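Local coordinates for protein putative glucoamylase (Bacteroides caccae ATCC 43185, PDB 4QT9) that probably hydrolyses glucose-containing glycans, as a glucoamylase-like enzyme of the alpha/alpha toroid fold, at residues A[336-341]-A[376-381]. Sequence-based numbering, arbitrary orientation.
Sequences KGVISP and YDAFSE
The phenyl ring of F379 takes I339 over one face, with I339 CB 4.2 Å from the ring centroid, while P341 CG lies at the ring edge near its plane; E381 CG, from F379's own segment 376-381, also lies in plane at the edge. These loops of the alpha/alpha toroid join through a single antiparallel beta bridge, a hydrogen-bonded pair of I339 and F379. I339 N donates to F379 O at 3.0 Å, and F379 N donates back to I339 O at 3.0 Å, less straight at its hydrogen (146° against 161°). F379 CG sits between backbone N and carbonyl carbon (chi1 67°), which brings CZ back to 3.8 Å from I339 CB although the CB bond starts away from 336-341. L362 of helix 352-364 also touches F379 and P341. A further apolar pair, V338 CG1 on A378 CB, is tight at 3.5 Å and lies beside strand 318-321, where S340 OG is hydrogen-bonded to S319 OG and D377 OD2 accepts from Y320 N. S380 OG is hydrogen-bonded to D383 N and donates to a water 2.6 Å away; that water in turn donates to K336 O at 2.8 Å.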
ATOM      1  N   LYS A 336      -2.226  21.564  -1.193  1.00 25.73           N
ATOM      2  CA  LYS A 336      -2.388  22.375   0.022  1.00 25.69           C
ATOM      3  C   LYS A 336      -1.064  22.874   0.570  1.00 28.31           C
ATOM      4  O   LYS A 336      -1.031  23.392   1.685  1.00 28.93           O
ATOM      5  CB  LYS A 336      -3.131  21.575   1.122  1.00 28.76           C
ATOM      6  CG  LYS A 336      -4.507  21.026   0.724  1.00 37.25           C
ATOM      7  CD  LYS A 336      -5.583  22.105   0.681  1.00 48.29           C
ATOM      8  CE  LYS A 336      -6.968  21.521   0.761  1.00 65.39           C
ATOM      9  NZ  LYS A 336      -7.406  20.942  -0.534  1.00 77.48           N
ATOM     10  N   GLY A 337       0.016  22.709  -0.189  1.00 23.94           N
ATOM     11  CA  GLY A 337       1.350  23.123   0.249  1.00 23.69           C
ATOM     12  C   GLY A 337       2.028  22.085   1.099  1.00 26.61           C
ATOM     13  O   GLY A 337       3.025  22.360   1.772  1.00 27.36           O
ATOM     14  N   VAL A 338       1.504  20.873   1.047  1.00 21.80           N
ATOM     15  CA  VAL A 338       1.971  19.770   1.875  1.00 20.30           C
ATOM     16  C   VAL A 338       2.706  18.731   1.032  1.00 25.39           C
ATOM     17  O   VAL A 338       2.149  18.212   0.059  1.00 25.63           O
ATOM     18  CB  VAL A 338       0.785  19.142   2.653  1.00 21.02           C
ATOM     19  CG1 VAL A 338       1.206  17.884   3.373  1.00 18.70           C
ATOM     20  CG2 VAL A 338       0.156  20.150   3.620  1.00 21.50           C
ATOM     21  N   ILE A 339       3.957  18.421   1.435  1.00 21.87           N
ATOM     22  CA  ILE A 339       4.785  17.389   0.806  1.00 21.05           C
ATOM     23  C   ILE A 339       4.687  16.187   1.719  1.00 24.25           C
ATOM     24  O   ILE A 339       4.716  16.367   2.926  1.00 21.87           O
ATOM     25  CB  ILE A 339       6.272  17.854   0.570  1.00 24.36           C
ATOM     26  CG1 ILE A 339       6.384  19.035  -0.450  1.00 25.84           C
ATOM     27  CG2 ILE A 339       7.214  16.687   0.190  1.00 24.04           C
ATOM     28  CD1 ILE A 339       5.868  18.780  -1.963  1.00 23.68           C
ATOM     29  N   SER A 340       4.507  14.986   1.153  1.00 22.21           N
ATOM     30  CA  SER A 340       4.453  13.727   1.875  1.00 21.95           C
ATOM     31  C   SER A 340       5.620  12.874   1.391  1.00 26.06           C
ATOM     32  O   SER A 340       5.614  12.487   0.226  1.00 24.89           O
ATOM     33  CB  SER A 340       3.114  13.026   1.657  1.00 27.85           C
ATOM     34  OG  SER A 340       2.038  13.932   1.841  1.00 41.41           O
ATOM     35  N   PRO A 341       6.663  12.635   2.245  1.00 23.83           N
ATOM     36  CA  PRO A 341       7.841  11.850   1.802  1.00 22.93           C
ATOM     37  C   PRO A 341       7.525  10.495   1.151  1.00 26.57           C
ATOM     38  O   PRO A 341       8.238  10.097   0.235  1.00 25.62           O
ATOM     39  CB  PRO A 341       8.636  11.660   3.101  1.00 24.31           C
ATOM     40  CG  PRO A 341       8.297  12.860   3.920  1.00 29.15           C
ATOM     41  CD  PRO A 341       6.831  13.099   3.643  1.00 24.66           C
ATOM     42  N   TYR A 376       8.697  11.639   8.761  1.00 22.41           N
ATOM     43  CA  TYR A 376       7.359  11.929   9.259  1.00 21.56           C
ATOM     44  C   TYR A 376       6.386  11.984   8.078  1.00 23.96           C
ATOM     45  O   TYR A 376       6.812  12.040   6.914  1.00 23.13           O
ATOM     46  CB  TYR A 376       7.356  13.218  10.079  1.00 22.06           C
ATOM     47  CG  TYR A 376       8.120  13.087  11.376  1.00 25.15           C
ATOM     48  CD1 TYR A 376       7.760  12.130  12.330  1.00 25.95           C
ATOM     49  CD2 TYR A 376       9.126  13.992  11.710  1.00 27.47           C
ATOM     50  CE1 TYR A 376       8.427  12.035  13.547  1.00 26.38           C
ATOM     51  CE2 TYR A 376       9.808  13.899  12.929  1.00 28.46           C
ATOM     52  CZ  TYR A 376       9.446  12.928  13.843  1.00 31.28           C
ATOM     53  OH  TYR A 376      10.098  12.843  15.041  1.00 27.29           O
ATOM     54  N   ASP A 377       5.087  11.874   8.371  1.00 21.62           N
ATOM     55  CA  ASP A 377       4.029  11.719   7.353  1.00 20.36           C
ATOM     56  C   ASP A 377       3.943  12.836   6.282  1.00 22.70           C
ATOM     57  O   ASP A 377       3.821  12.559   5.079  1.00 20.44           O
ATOM     58  CB  ASP A 377       2.671  11.637   8.034  1.00 20.98           C
ATOM     59  CG  ASP A 377       1.671  11.030   7.115  1.00 26.33           C
ATOM     60  OD1 ASP A 377       1.968   9.959   6.559  1.00 25.45           O
ATOM     61  OD2 ASP A 377       0.604  11.653   6.901  1.00 30.15           O
ATOM     62  N   ALA A 378       3.883  14.074   6.738  1.00 19.99           N
ATOM     63  CA  ALA A 378       3.719  15.194   5.845  1.00 20.99           C
ATOM     64  C   ALA A 378       4.272  16.422   6.503  1.00 25.69           C
ATOM     65  O   ALA A 378       4.540  16.375   7.697  1.00 27.67           O
ATOM     66  CB  ALA A 378       2.250  15.376   5.518  1.00 21.94           C
ATOM     67  N   PHE A 379       4.490  17.496   5.728  1.00 21.62           N
ATOM     68  CA  PHE A 379       4.995  18.765   6.265  1.00 23.33           C
ATOM     69  C   PHE A 379       4.694  19.888   5.290  1.00 24.13           C
ATOM     70  O   PHE A 379       4.590  19.665   4.085  1.00 21.76           O
ATOM     71  CB  PHE A 379       6.512  18.704   6.601  1.00 25.89           C
ATOM     72  CG  PHE A 379       7.421  18.565   5.398  1.00 27.97           C
ATOM     73  CD1 PHE A 379       7.888  19.689   4.724  1.00 31.71           C
ATOM     74  CD2 PHE A 379       7.787  17.309   4.924  1.00 29.77           C
ATOM     75  CE1 PHE A 379       8.694  19.560   3.594  1.00 33.42           C
ATOM     76  CE2 PHE A 379       8.609  17.183   3.807  1.00 33.18           C
ATOM     77  CZ  PHE A 379       9.053  18.309   3.147  1.00 32.46           C
ATOM     78  N   SER A 380       4.561  21.101   5.814  1.00 20.57           N
ATOM     79  CA  SER A 380       4.354  22.278   4.996  1.00 20.27           C
ATOM     80  C   SER A 380       5.429  23.320   5.333  1.00 27.26           C
ATOM     81  O   SER A 380       5.382  23.901   6.423  1.00 27.05           O
ATOM     82  CB  SER A 380       2.952  22.842   5.200  1.00 21.99           C
ATOM     83  OG  SER A 380       2.870  24.142   4.627  1.00 26.87           O
ATOM     84  N   GLU A 381       6.411  23.545   4.419  1.00 24.77           N
ATOM     85  CA  GLU A 381       7.447  24.583   4.643  1.00 24.98           C
ATOM     86  C   GLU A 381       6.809  25.998   4.720  1.00 31.64           C
ATOM     87  O   GLU A 381       7.299  26.858   5.457  1.00 29.77           O
ATOM     88  CB  GLU A 381       8.544  24.543   3.554  1.00 25.92           C
ATOM     89  CG  GLU A 381       9.430  23.305   3.634  1.00 30.57           C
ATOM     90  CD  GLU A 381      10.655  23.306   2.739  1.00 49.02           C
ATOM     91  OE1 GLU A 381      11.525  24.185   2.921  1.00 44.86           O
ATOM     92  OE2 GLU A 381      10.782  22.383   1.902  1.00 48.75           O
TER
HETATM   93  O   HOH W   1       0.806  24.849   3.168  1.00 22.08           O